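Long-range contacts in tryptophane-5-halogenase (Microbispora sp. ATCC PTA-5024, PDB 5UAO), which probably uses a bound flavin-adenine dinucleotide to chlorinate tryptophan at its 5-position in a lanthipeptide during NAI-107 biosynthesis: residues G41-L46 with R183-L188; L59-D64 with V194-A199; F234-L239 with G331-A336; M342-S347 with A363-I368. One frame throughout, in Å; residues are numbered along the deposited sequence.

All four contacts lie in or beside the FAD-binding part of the fold. Contacts 1 and 2 alternate along the chain: helix 39-51 runs on to strand 56-61, and helix 178-191 to strand 195-208. Their centres lie 12 Å apart and they touch through Tyr42. Contact 3 closes later, through segment 331-336, and contact 4 follows soon after. The centres of these two are 11 Å apart, and they meet through Ala336 with Ala343 and Ser236 with Ser347. Contacts 2 and 4 reach the same mixed sheet, 19 Å apart between centres, and both touch FAD. Contact 4 also touches contact 1 at Thr44. Helices, strands and loops from distant parts of the sequence are gathered around one cofactor.

Contact 1 of 4, residues G41-L46 with R183-L188; sequences GYLTAL and RYLTEL
Leu185 is the main bump of this contact. It enters a shallow hollow on helix 39-51 made by Tyr42, Leu43 and Leu46. Its CB rests on Tyr42 CB at 3.9 Å. Its two methyls then divide: Leu185 CD1 meets Leu43 CD2, and Leu185 CD2 meets Leu46 CD1 at 3.8 Å. The other branch of Leu46, CD2, passes on to Leu188 CB at 4.1 Å, the two side chains meeting nearly at a right angle.

Tyr42 forms the flank of the hollow. Its CG stands beside the backbone N (chi1 -80°), and the ring turns one face to Thr186. Thr186 CA sits over the ring face, 4.1 Å from the centroid, in a CH-pi contact. Thr186 OG1 lies over the face nearer the rim, 3.5 Å from Tyr42 CZ. That oxygen is hydrogen-bonded to Val182 O in its own helix, while Tyr42 OH is held by Glu61. A leucine in place of Tyr42 would probably leave Thr186 without its ring cover and Glu61 without the hydroxyl.

The helix segments run roughly parallel, 29° apart, with axes 9.6 Å apart. Gly41 belongs to a glycine pattern consistent with a Rossmann-type dinucleotide-binding turn. Around the pair, Leu43 also packs on Ile362 of helix 358-372, Tyr184 on helix 90-97, and Tyr42 on Leu59 of strand 56-61.

Contact 2 of 4, residues L59-D64 with V194-A199; sequences LVESAD and VRHVDA. With FAD (flavin-adenine dinucleotide), chain E.
Strand 59-61 pairs with strand 195-198 as parallel neighbours in the Rossmann-like sheet, and Glu61 and His196 join across them on one face. The end of the pair borders the adenosine half of FAD. Ser62 O comes within 3.2 Å of the ribose oxygen O2B, and Ala199 O within 3.4 Å of adenine C2A. Glu61 OE1 stays 3.8 Å from O3B, beyond bonding distance. An acidic residue at this strand end, near the ribose, is familiar from FAD-binding Rossmann folds.

The backbone ladder positions these groups. Leu59 N donates to Arg195 O, Val197 N to Leu59 O, Glu61 N to Val197 O and Ala199 N to Glu61 O. The last donor stands above the carbonyl plane, where strand 56-61 ends. On the opposite face Val60 CG2 packs beside Val197 CB at 3.9 Å, and Val60 CG1 reaches Ala199 CB. Further out, Arg195 forms a salt bridge with Asp56, and Ser62 OG hydrogen-bonds to Thr200.

Glu61 CG sits between backbone N and carbonyl carbon (chi1 62°), which carries the carboxylate across to the imidazole. Tyr42 OH shares Glu61 OE2 with His196 NE2, which donates to the anti lone pair at 2.7 Å, the oxygen almost in the ring plane.

Contact 3 of 4, residues F234-L239 with G331-A336; sequences FRSLLL and GRHREA
Leu239 and Ala336 bring the two backbones closest, with their CA atoms 7.4 Å apart. Segment 234-239 turns sharply at Ser236, which has left-handed backbone angles (47/62), and enters helix 237-242 with a wide pi-type turn. Segment 331-336 is strand as far as His333 and then loops away. Leu239 meets the His333 ring and two backbone carbonyls; Ser236 adds a looser touch.

Leu239 CG is anti to the backbone N (chi1 -173°), which sends both methyls across to the other segment. CD2 lies over the face of the His333 imidazole, 4.2 Å from the ring centroid, in a CH-pi contact. The same Leu239 CD2 is 3.4 Å from Glu335 O, a buried carbonyl oxygen with no polar partner in the model. Leu239 CD1 is 3.6 Å from Ala336 O. With an alanine here, the face of His333 would probably lose its cover and a gap would open beside Glu335 O.

Both His333 nitrogens are hydrogen-bonded, ND1 to Tyr348 O and NE2 to Glu240 OE1, which fixes the ring. Ser236 OG lies 3.9 Å from His333 CE1 and is hydrogen-bonded to Ser347 O and Glu240 N.

The contact joins the start of helix 237-242 to the end of strand 331-333, the middle strand of a small antiparallel sheet, and to the loop after it. Ala336 packs on Leu390 of helix 383-406, and Leu237 on strand 195-208.

Contact 4 of 4, residues M342-S347 with A363-I368; sequences MAVGNS and ATAVQI. With FAD (flavin-adenine dinucleotide), chain E.
Met342 reaches from the sheet to Ala365 and Ile368 on helix 358-372. Its CB points toward the helix, and CG follows anti to the backbone N (chi1 175°). The chain departs from fully extended at chi2 (149°) and runs on through SD. CB, CG and SD serve as the arm, and the terminal methyl makes the contact. Met342 CE lies 3.5 Å from Ala365 O and also touches Ala365 CB and Ile368 CG2. It therefore sits against one turn of the helix.

Val344 carries the rest. Its CG2 meets Ala365 CB at 4.2 Å, and its CG1 meets Val366 CG2 at 4.0 Å, the two valines crossing at about a right angle. The small Ala365 thus takes both Met342 and Val344 on its methyl. Apart from the methyl resting near Ala365 O, the side-chain contacts are apolar.

Just beyond Val344 the chain turns to the cofactor. Gly345 has a positive phi (88°), and a side chain there would collide with the FAD phosphate oxygen O1P. Asn346 N donates to that oxygen at 3.0 Å, nearly straight.

Strand 341-343 is hydrogen-bonded to strand 227-230 in the mixed sheet. Helix 358-372 covers it here, with Val344 and Val366 also packing on Thr44 of helix 39-51. Met342 and Ile368 both pack on Leu390 of helix 383-406, and Ile368 also meets Phe447 of the second subunit.

Contact 1 of 4, residues G41-L46 with R183-L188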
# COMPACT_ATOMS: atom_id res chain seq x y z
N GLY A 41 6.57 -27.65 0.23
CA GLY A 41 6.52 -28.37 1.49
C GLY A 41 7.86 -28.22 2.24
O GLY A 41 7.87 -27.92 3.44
N TYR A 42 8.97 -28.35 1.52
CA TYR A 42 10.29 -28.29 2.18
C TYR A 42 10.61 -26.89 2.67
O TYR A 42 11.09 -26.74 3.81
CB TYR A 42 11.42 -28.93 1.34
CG TYR A 42 11.39 -30.48 1.50
CD1 TYR A 42 11.89 -31.08 2.63
CD2 TYR A 42 10.78 -31.31 0.57
CE1 TYR A 42 11.80 -32.44 2.83
CE2 TYR A 42 10.72 -32.67 0.74
CZ TYR A 42 11.25 -33.23 1.90
OH TYR A 42 11.24 -34.58 2.11
N LEU A 43 10.29 -25.87 1.87
CA LEU A 43 10.50 -24.54 2.33
C LEU A 43 9.65 -24.20 3.53
O LEU A 43 10.12 -23.53 4.45
CB LEU A 43 10.31 -23.52 1.20
CG LEU A 43 11.27 -23.62 0.01
CD1 LEU A 43 10.80 -22.67 -1.03
CD2 LEU A 43 12.74 -23.26 0.35
N THR A 44 8.41 -24.66 3.58
CA THR A 44 7.59 -24.41 4.73
C THR A 44 8.13 -25.12 5.96
O THR A 44 8.21 -24.49 7.03
CB THR A 44 6.17 -24.96 4.53
OG1 THR A 44 5.62 -24.34 3.38
CG2 THR A 44 5.31 -24.68 5.70
N ALA A 45 8.49 -26.40 5.82
CA ALA A 45 9.00 -27.16 6.97
C ALA A 45 10.32 -26.55 7.53
O ALA A 45 10.49 -26.42 8.73
CB ALA A 45 9.21 -28.61 6.57
N LEU A 46 11.21 -26.10 6.63
CA LEU A 46 12.46 -25.48 7.05
C LEU A 46 12.22 -24.14 7.76
O LEU A 46 12.91 -23.84 8.72
CB LEU A 46 13.39 -25.30 5.86
CG LEU A 46 13.96 -26.60 5.38
CD1 LEU A 46 14.56 -26.44 4.00
CD2 LEU A 46 15.06 -27.04 6.33
N ARG A 183 16.65 -32.07 -3.46
CA ARG A 183 17.45 -33.04 -2.75
C ARG A 183 18.15 -32.29 -1.59
O ARG A 183 18.21 -32.77 -0.48
CB ARG A 183 18.46 -33.71 -3.70
CG ARG A 183 19.42 -34.66 -2.99
CD ARG A 183 20.20 -35.48 -3.99
NE ARG A 183 21.50 -35.91 -3.48
CZ ARG A 183 21.72 -37.00 -2.73
NH1 ARG A 183 20.72 -37.80 -2.36
NH2 ARG A 183 22.97 -37.27 -2.34
N TYR A 184 18.67 -31.12 -1.88
CA TYR A 184 19.34 -30.33 -0.87
C TYR A 184 18.45 -29.89 0.25
O TYR A 184 18.78 -30.02 1.43
CB TYR A 184 19.94 -29.09 -1.48
CG TYR A 184 20.64 -28.25 -0.46
CD1 TYR A 184 21.77 -28.76 0.23
CD2 TYR A 184 20.28 -26.96 -0.23
CE1 TYR A 184 22.46 -27.98 1.18
CE2 TYR A 184 20.98 -26.18 0.70
CZ TYR A 184 22.08 -26.69 1.38
OH TYR A 184 22.79 -25.90 2.30
N LEU A 185 17.29 -29.34 -0.09
CA LEU A 185 16.32 -29.00 0.92
C LEU A 185 15.89 -30.22 1.74
O LEU A 185 15.67 -30.13 2.95
CB LEU A 185 15.09 -28.34 0.29
CG LEU A 185 15.28 -27.03 -0.47
CD1 LEU A 185 13.97 -26.60 -1.12
CD2 LEU A 185 15.87 -25.96 0.43
N THR A 186 15.80 -31.36 1.09
CA THR A 186 15.39 -32.57 1.80
C THR A 186 16.44 -32.99 2.83
O THR A 186 16.14 -33.38 3.97
CB THR A 186 15.15 -33.70 0.79
OG1 THR A 186 14.07 -33.33 -0.09
CG2 THR A 186 14.82 -35.05 1.52
N GLU A 187 17.68 -32.84 2.42
CA GLU A 187 18.81 -33.13 3.30
C GLU A 187 18.87 -32.17 4.46
O GLU A 187 19.11 -32.58 5.59
CB GLU A 187 20.15 -33.09 2.50
CG GLU A 187 21.43 -33.10 3.36
CD GLU A 187 22.55 -32.17 2.84
OE1 GLU A 187 23.31 -32.57 1.92
OE2 GLU A 187 22.68 -31.04 3.39
N LEU A 188 18.66 -30.88 4.19
CA LEU A 188 18.68 -29.88 5.22
C LEU A 188 17.60 -30.11 6.22
O LEU A 188 17.85 -30.02 7.38
CB LEU A 188 18.54 -28.44 4.69
CG LEU A 188 19.75 -27.61 4.39
CD1 LEU A 188 19.35 -26.17 4.04
CD2 LEU A 188 20.65 -27.59 5.61

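Contact 2 of 4, residues L59-D64 with V194-A199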
# COMPACT_ATOMS: atom_id res chain seq x y z
N LEU A 59 7.04 -33.71 7.87
CA LEU A 59 6.71 -33.62 6.49
C LEU A 59 6.21 -34.98 5.99
O LEU A 59 6.97 -35.95 6.06
CB LEU A 59 7.92 -33.10 5.67
CG LEU A 59 7.56 -32.71 4.22
CD1 LEU A 59 8.35 -31.52 3.68
CD2 LEU A 59 7.71 -33.89 3.26
N VAL A 60 4.99 -35.00 5.41
CA VAL A 60 4.31 -36.18 4.87
C VAL A 60 4.27 -36.13 3.34
O VAL A 60 3.84 -35.16 2.75
CB VAL A 60 2.86 -36.28 5.38
CG1 VAL A 60 2.11 -37.52 4.82
CG2 VAL A 60 2.77 -36.22 6.92
N GLU A 61 4.78 -37.15 2.68
CA GLU A 61 4.74 -37.18 1.22
C GLU A 61 4.67 -38.60 0.65
O GLU A 61 5.14 -39.60 1.26
CB GLU A 61 5.92 -36.46 0.59
CG GLU A 61 7.26 -37.06 0.93
CD GLU A 61 8.44 -36.45 0.21
OE1 GLU A 61 8.35 -36.08 -0.98
OE2 GLU A 61 9.50 -36.35 0.83
N SER A 62 4.05 -38.66 -0.51
CA SER A 62 3.75 -39.90 -1.17
C SER A 62 4.85 -40.16 -2.17
O SER A 62 5.05 -39.37 -3.09
CB SER A 62 2.40 -39.77 -1.92
OG SER A 62 2.06 -40.96 -2.61
N ALA A 63 5.53 -41.28 -2.03
CA ALA A 63 6.48 -41.67 -3.04
C ALA A 63 5.78 -41.94 -4.37
O ALA A 63 6.43 -42.01 -5.42
CB ALA A 63 7.21 -42.90 -2.57
N ASP A 64 4.47 -42.09 -4.34
CA ASP A 64 3.70 -42.44 -5.56
C ASP A 64 3.04 -41.30 -6.31
O ASP A 64 2.41 -41.54 -7.35
CB ASP A 64 2.58 -43.44 -5.23
CG ASP A 64 3.11 -44.82 -4.86
OD1 ASP A 64 4.26 -45.14 -5.23
OD2 ASP A 64 2.36 -45.58 -4.18
N VAL A 194 13.45 -31.97 11.11
CA VAL A 194 12.11 -32.17 10.52
C VAL A 194 11.88 -33.69 10.43
O VAL A 194 12.76 -34.40 9.89
CB VAL A 194 11.99 -31.50 9.13
CG1 VAL A 194 10.69 -31.90 8.46
CG2 VAL A 194 12.03 -29.98 9.24
N ARG A 195 10.76 -34.21 10.93
CA ARG A 195 10.49 -35.67 10.79
C ARG A 195 9.87 -35.97 9.44
O ARG A 195 9.00 -35.27 8.99
CB ARG A 195 9.54 -36.13 11.89
CG ARG A 195 9.99 -35.71 13.28
CD ARG A 195 9.27 -36.50 14.37
NE ARG A 195 7.87 -36.11 14.59
CZ ARG A 195 6.81 -36.73 14.08
NH1 ARG A 195 6.93 -37.76 13.25
NH2 ARG A 195 5.59 -36.29 14.39
N HIS A 196 10.29 -37.03 8.80
CA HIS A 196 9.71 -37.44 7.54
C HIS A 196 8.69 -38.59 7.72
O HIS A 196 8.94 -39.49 8.49
CB HIS A 196 10.81 -37.85 6.60
CG HIS A 196 10.33 -38.00 5.20
ND1 HIS A 196 9.90 -39.22 4.68
CD2 HIS A 196 10.22 -37.10 4.21
CE1 HIS A 196 9.53 -39.04 3.42
NE2 HIS A 196 9.71 -37.76 3.11
N VAL A 197 7.53 -38.51 7.04
CA VAL A 197 6.54 -39.57 7.00
C VAL A 197 6.24 -39.97 5.52
O VAL A 197 5.88 -39.10 4.70
CB VAL A 197 5.27 -39.13 7.74
CG1 VAL A 197 4.22 -40.21 7.69
CG2 VAL A 197 5.60 -38.80 9.20
N ASP A 198 6.45 -41.22 5.15
CA ASP A 198 6.14 -41.67 3.81
C ASP A 198 4.72 -42.21 3.83
O ASP A 198 4.46 -43.28 4.39
CB ASP A 198 7.16 -42.69 3.32
CG ASP A 198 6.79 -43.33 1.96
OD1 ASP A 198 5.96 -42.80 1.18
OD2 ASP A 198 7.33 -44.43 1.68
N ALA A 199 3.81 -41.50 3.18
CA ALA A 199 2.40 -41.93 3.21
C ALA A 199 1.63 -41.29 2.07
O ALA A 199 1.98 -40.22 1.59
CB ALA A 199 1.78 -41.53 4.54
PA FAD E . 4.22 -30.20 -6.12
O1A FAD E . 5.66 -30.00 -6.59
O2A FAD E . 3.09 -30.62 -7.08
O5B FAD E . 4.20 -31.15 -4.82
C5B FAD E . 3.06 -31.79 -4.28
C4B FAD E . 3.55 -32.74 -3.20
O4B FAD E . 2.31 -33.13 -2.60
C3B FAD E . 4.26 -34.03 -3.65
O3B FAD E . 5.43 -34.39 -2.75
C2B FAD E . 3.17 -35.10 -3.54
O2B FAD E . 3.64 -36.49 -3.30
C1B FAD E . 2.35 -34.54 -2.37
N9A FAD E . 0.99 -35.12 -2.33
C8A FAD E . -0.04 -34.87 -3.20
N7A FAD E . -1.13 -35.58 -2.82
C5A FAD E . -0.78 -36.30 -1.72
C6A FAD E . -1.46 -37.28 -0.88
N6A FAD E . -2.76 -37.61 -1.15
N1A FAD E . -0.78 -37.77 0.15
C2A FAD E . 0.49 -37.42 0.43
N3A FAD E . 1.16 -36.55 -0.32
C4A FAD E . 0.58 -35.98 -1.38
N1 FAD E . 7.96 -21.23 -9.99
C2 FAD E . 9.06 -20.40 -9.96
O2 FAD E . 9.37 -19.77 -8.90
N3 FAD E . 9.85 -20.24 -11.06
C4 FAD E . 9.63 -20.86 -12.23
O4 FAD E . 10.42 -20.63 -13.20
C4X FAD E . 8.44 -21.78 -12.31
N5 FAD E . 8.07 -22.42 -13.46
C5X FAD E . 7.00 -23.25 -13.51
C6 FAD E . 6.68 -23.87 -14.71
C7 FAD E . 5.58 -24.69 -14.82
C7M FAD E . 5.22 -25.40 -16.09
C8 FAD E . 4.76 -24.96 -13.64
C8M FAD E . 3.56 -25.88 -13.78
C9 FAD E . 5.06 -24.34 -12.45
C9A FAD E . 6.14 -23.46 -12.31
N10 FAD E . 6.46 -22.79 -11.07
C10 FAD E . 7.60 -21.94 -11.09
C1' FAD E . 5.76 -22.98 -9.76
C2' FAD E . 6.77 -23.94 -8.96
O2' FAD E . 6.95 -25.00 -9.88
C3' FAD E . 6.56 -24.92 -7.75
O3' FAD E . 7.54 -25.99 -7.46
C4' FAD E . 5.54 -25.94 -8.16
O4' FAD E . 4.95 -25.60 -9.45
C5' FAD E . 4.63 -26.10 -6.94
O5' FAD E . 5.31 -26.78 -5.92
P FAD E . 4.31 -27.57 -4.89
O1P FAD E . 3.18 -26.71 -4.52
O2P FAD E . 5.28 -27.99 -3.80
O3P FAD E . 3.59 -28.79 -5.59

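Contact 3 of 4, residues F234-L239 with G331-A336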
# COMPACT_ATOMS: atom_id res chain seq x y z
N PHE A 234 -1.55 -29.01 -7.11
CA PHE A 234 -2.86 -28.60 -7.72
C PHE A 234 -4.08 -29.32 -7.16
O PHE A 234 -5.08 -28.69 -7.01
CB PHE A 234 -2.81 -28.76 -9.25
CG PHE A 234 -1.91 -27.77 -9.93
CD1 PHE A 234 -2.23 -26.44 -9.92
CD2 PHE A 234 -0.82 -28.18 -10.67
CE1 PHE A 234 -1.46 -25.50 -10.58
CE2 PHE A 234 -0.05 -27.26 -11.37
CZ PHE A 234 -0.35 -25.91 -11.31
N ARG A 235 -3.96 -30.61 -6.79
CA ARG A 235 -5.00 -31.39 -6.17
C ARG A 235 -5.63 -30.76 -4.93
O ARG A 235 -6.78 -31.06 -4.61
CB ARG A 235 -4.42 -32.70 -5.66
CG ARG A 235 -4.39 -33.83 -6.64
CD ARG A 235 -3.37 -34.90 -6.17
NE ARG A 235 -2.24 -34.79 -7.06
CZ ARG A 235 -1.79 -35.73 -7.87
NH1 ARG A 235 -2.32 -36.96 -7.87
NH2 ARG A 235 -0.76 -35.43 -8.67
N SER A 236 -4.82 -30.01 -4.18
CA SER A 236 -5.27 -29.19 -3.07
C SER A 236 -6.22 -29.99 -2.16
O SER A 236 -7.40 -29.66 -2.00
CB SER A 236 -5.91 -27.91 -3.62
OG SER A 236 -6.38 -27.00 -2.56
N LEU A 237 -5.67 -31.07 -1.58
CA LEU A 237 -6.47 -32.10 -0.89
C LEU A 237 -7.16 -31.58 0.36
O LEU A 237 -8.34 -31.89 0.61
CB LEU A 237 -5.56 -33.26 -0.50
CG LEU A 237 -6.21 -34.61 -0.40
CD1 LEU A 237 -6.44 -35.05 -1.83
CD2 LEU A 237 -5.27 -35.56 0.35
N LEU A 238 -6.42 -30.80 1.17
CA LEU A 238 -7.01 -30.25 2.36
C LEU A 238 -7.85 -29.03 2.11
O LEU A 238 -9.03 -28.99 2.52
CB LEU A 238 -6.00 -29.99 3.47
CG LEU A 238 -5.20 -31.18 4.02
CD1 LEU A 238 -4.13 -31.63 3.07
CD2 LEU A 238 -4.59 -30.72 5.34
N LEU A 239 -7.26 -28.05 1.41
CA LEU A 239 -7.92 -26.74 1.25
C LEU A 239 -9.21 -26.82 0.39
O LEU A 239 -10.37 -26.43 0.81
CB LEU A 239 -6.98 -25.77 0.59
CG LEU A 239 -7.51 -24.34 0.52
CD1 LEU A 239 -7.33 -23.70 1.88
CD2 LEU A 239 -6.76 -23.55 -0.58
N GLY A 331 -5.03 -19.43 -11.59
CA GLY A 331 -6.09 -19.01 -10.69
C GLY A 331 -5.67 -19.16 -9.28
O GLY A 331 -4.57 -19.57 -9.01
N ARG A 332 -6.55 -18.76 -8.38
CA ARG A 332 -6.29 -18.89 -6.96
C ARG A 332 -7.57 -19.39 -6.30
O ARG A 332 -8.64 -19.24 -6.85
CB ARG A 332 -5.85 -17.60 -6.33
CG ARG A 332 -6.87 -16.47 -6.37
CD ARG A 332 -6.46 -15.37 -5.38
NE ARG A 332 -7.36 -14.22 -5.51
CZ ARG A 332 -8.52 -14.11 -4.86
NH1 ARG A 332 -8.89 -15.01 -3.95
NH2 ARG A 332 -9.26 -13.06 -5.04
N HIS A 333 -7.45 -19.97 -5.11
CA HIS A 333 -8.59 -20.24 -4.27
C HIS A 333 -9.03 -18.98 -3.52
O HIS A 333 -8.29 -18.00 -3.45
CB HIS A 333 -8.29 -21.36 -3.34
CG HIS A 333 -8.15 -22.66 -4.04
ND1 HIS A 333 -6.99 -23.04 -4.69
CD2 HIS A 333 -9.03 -23.65 -4.24
CE1 HIS A 333 -7.16 -24.23 -5.23
NE2 HIS A 333 -8.40 -24.62 -4.98
N ARG A 334 -10.28 -19.00 -3.05
CA ARG A 334 -10.87 -17.85 -2.38
C ARG A 334 -10.07 -17.52 -1.16
O ARG A 334 -9.84 -16.36 -0.87
CB ARG A 334 -12.33 -18.14 -2.01
CG ARG A 334 -13.23 -16.94 -1.74
CD ARG A 334 -14.65 -17.40 -1.46
NE ARG A 334 -14.68 -18.50 -0.44
CZ ARG A 334 -15.73 -19.33 -0.21
NH1 ARG A 334 -16.88 -19.18 -0.89
NH2 ARG A 334 -15.67 -20.27 0.73
N GLU A 335 -9.60 -18.56 -0.47
CA GLU A 335 -8.88 -18.36 0.76
C GLU A 335 -7.71 -19.31 0.78
O GLU A 335 -7.77 -20.41 0.19
CB GLU A 335 -9.81 -18.69 1.95
CG GLU A 335 -11.21 -18.05 1.91
CD GLU A 335 -11.98 -18.30 3.19
OE1 GLU A 335 -12.46 -19.43 3.34
OE2 GLU A 335 -12.02 -17.39 4.07
N ALA A 336 -6.66 -18.92 1.47
CA ALA A 336 -5.52 -19.79 1.71
C ALA A 336 -5.52 -20.47 3.07
O ALA A 336 -4.86 -21.53 3.26
CB ALA A 336 -4.22 -18.99 1.54

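Contact 4 of 4, residues M342-S347 with A363-I368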
# COMPACT_ATOMS: atom_id res chain seq x y z
N MET A 342 -3.53 -24.19 6.51
CA MET A 342 -3.09 -23.17 5.54
C MET A 342 -2.50 -23.85 4.30
O MET A 342 -1.77 -24.79 4.40
CB MET A 342 -2.09 -22.21 6.13
CG MET A 342 -1.62 -21.27 4.98
SD MET A 342 -1.21 -19.71 5.58
CE MET A 342 -0.50 -18.84 4.15
N ALA A 343 -2.83 -23.34 3.13
CA ALA A 343 -2.24 -23.84 1.90
C ALA A 343 -1.07 -22.98 1.38
O ALA A 343 -1.10 -21.72 1.40
CB ALA A 343 -3.30 -23.96 0.82
N VAL A 344 -0.04 -23.67 0.92
CA VAL A 344 1.16 -23.04 0.39
C VAL A 344 1.50 -23.70 -0.90
O VAL A 344 1.56 -24.95 -0.98
CB VAL A 344 2.39 -23.15 1.37
CG1 VAL A 344 3.65 -22.55 0.75
CG2 VAL A 344 2.10 -22.51 2.75
N GLY A 345 1.80 -22.87 -1.90
CA GLY A 345 2.22 -23.32 -3.23
C GLY A 345 1.05 -23.59 -4.20
O GLY A 345 0.06 -22.89 -4.18
N ASN A 346 1.16 -24.61 -5.05
CA ASN A 346 0.16 -24.82 -6.08
C ASN A 346 -1.20 -25.23 -5.52
O ASN A 346 -2.22 -25.09 -6.19
CB ASN A 346 0.61 -25.91 -7.09
CG ASN A 346 1.81 -25.52 -7.96
OD1 ASN A 346 2.35 -24.39 -7.91
ND2 ASN A 346 2.30 -26.52 -8.75
N SER A 347 -1.25 -25.77 -4.32
CA SER A 347 -2.52 -26.02 -3.66
C SER A 347 -3.38 -24.77 -3.48
O SER A 347 -4.61 -24.90 -3.44
CB SER A 347 -2.29 -26.65 -2.29
OG SER A 347 -1.41 -25.82 -1.55
N ALA A 363 7.31 -18.20 -0.80
CA ALA A 363 8.06 -17.58 0.29
C ALA A 363 7.16 -16.59 1.10
O ALA A 363 7.21 -16.45 2.36
CB ALA A 363 9.27 -16.89 -0.25
N THR A 364 6.34 -15.85 0.38
CA THR A 364 5.45 -14.90 1.02
C THR A 364 4.42 -15.60 1.89
O THR A 364 4.19 -15.18 3.03
CB THR A 364 4.67 -14.06 -0.08
OG1 THR A 364 5.59 -13.37 -0.95
CG2 THR A 364 3.77 -13.10 0.55
N ALA A 365 3.78 -16.66 1.37
CA ALA A 365 2.84 -17.47 2.15
C ALA A 365 3.51 -18.08 3.40
O ALA A 365 2.92 -18.08 4.49
CB ALA A 365 2.24 -18.59 1.28
N VAL A 366 4.73 -18.55 3.24
CA VAL A 366 5.51 -19.08 4.39
C VAL A 366 5.73 -18.03 5.46
O VAL A 366 5.59 -18.31 6.67
CB VAL A 366 6.82 -19.68 3.92
CG1 VAL A 366 7.75 -20.09 5.06
CG2 VAL A 366 6.53 -20.96 3.11
N GLN A 367 6.07 -16.81 5.06
CA GLN A 367 6.31 -15.76 6.08
C GLN A 367 5.07 -15.42 6.79
O GLN A 367 5.07 -15.13 7.97
CB GLN A 367 6.95 -14.48 5.48
CG GLN A 367 8.36 -14.69 5.18
CD GLN A 367 8.98 -13.45 4.63
OE1 GLN A 367 9.14 -13.29 3.39
NE2 GLN A 367 9.25 -12.53 5.51
N ILE A 368 3.97 -15.40 6.06
CA ILE A 368 2.65 -15.19 6.66
C ILE A 368 2.34 -16.26 7.72
O ILE A 368 1.99 -15.94 8.88
CB ILE A 368 1.56 -15.14 5.56
CG1 ILE A 368 1.72 -13.85 4.73
CG2 ILE A 368 0.15 -15.21 6.11
CD1 ILE A 368 0.77 -13.82 3.57
PA FAD E . 4.22 -30.20 -6.12
O1A FAD E . 5.66 -30.00 -6.59
O2A FAD E . 3.09 -30.62 -7.08
O5B FAD E . 4.20 -31.15 -4.82
C5B FAD E . 3.06 -31.79 -4.28
C4B FAD E . 3.55 -32.74 -3.20
O4B FAD E . 2.31 -33.13 -2.60
C3B FAD E . 4.26 -34.03 -3.65
O3B FAD E . 5.43 -34.39 -2.75
C2B FAD E . 3.17 -35.10 -3.54
O2B FAD E . 3.64 -36.49 -3.30
C1B FAD E . 2.35 -34.54 -2.37
N9A FAD E . 0.99 -35.12 -2.33
C8A FAD E . -0.04 -34.87 -3.20
N7A FAD E . -1.13 -35.58 -2.82
C5A FAD E . -0.78 -36.30 -1.72
C6A FAD E . -1.46 -37.28 -0.88
N6A FAD E . -2.76 -37.61 -1.15
N1A FAD E . -0.78 -37.77 0.15
C2A FAD E . 0.49 -37.42 0.43
N3A FAD E . 1.16 -36.55 -0.32
C4A FAD E . 0.58 -35.98 -1.38
N1 FAD E . 7.96 -21.23 -9.99
C2 FAD E . 9.06 -20.40 -9.96
O2 FAD E . 9.37 -19.77 -8.90
N3 FAD E . 9.85 -20.24 -11.06
C4 FAD E . 9.63 -20.86 -12.23
O4 FAD E . 10.42 -20.63 -13.20
C4X FAD E . 8.44 -21.78 -12.31
N5 FAD E . 8.07 -22.42 -13.46
C5X FAD E . 7.00 -23.25 -13.51
C6 FAD E . 6.68 -23.87 -14.71
C7 FAD E . 5.58 -24.69 -14.82
C7M FAD E . 5.22 -25.40 -16.09
C8 FAD E . 4.76 -24.96 -13.64
C8M FAD E . 3.56 -25.88 -13.78
C9 FAD E . 5.06 -24.34 -12.45
C9A FAD E . 6.14 -23.46 -12.31
N10 FAD E . 6.46 -22.79 -11.07
C10 FAD E . 7.60 -21.94 -11.09
C1' FAD E . 5.76 -22.98 -9.76
C2' FAD E . 6.77 -23.94 -8.96
O2' FAD E . 6.95 -25.00 -9.88
C3' FAD E . 6.56 -24.92 -7.75
O3' FAD E . 7.54 -25.99 -7.46
C4' FAD E . 5.54 -25.94 -8.16
O4' FAD E . 4.95 -25.60 -9.45
C5' FAD E . 4.63 -26.10 -6.94
O5' FAD E . 5.31 -26.78 -5.92
P FAD E . 4.31 -27.57 -4.89
O1P FAD E . 3.18 -26.71 -4.52
O2P FAD E . 5.28 -27.99 -3.80
O3P FAD E . 3.59 -28.79 -5.59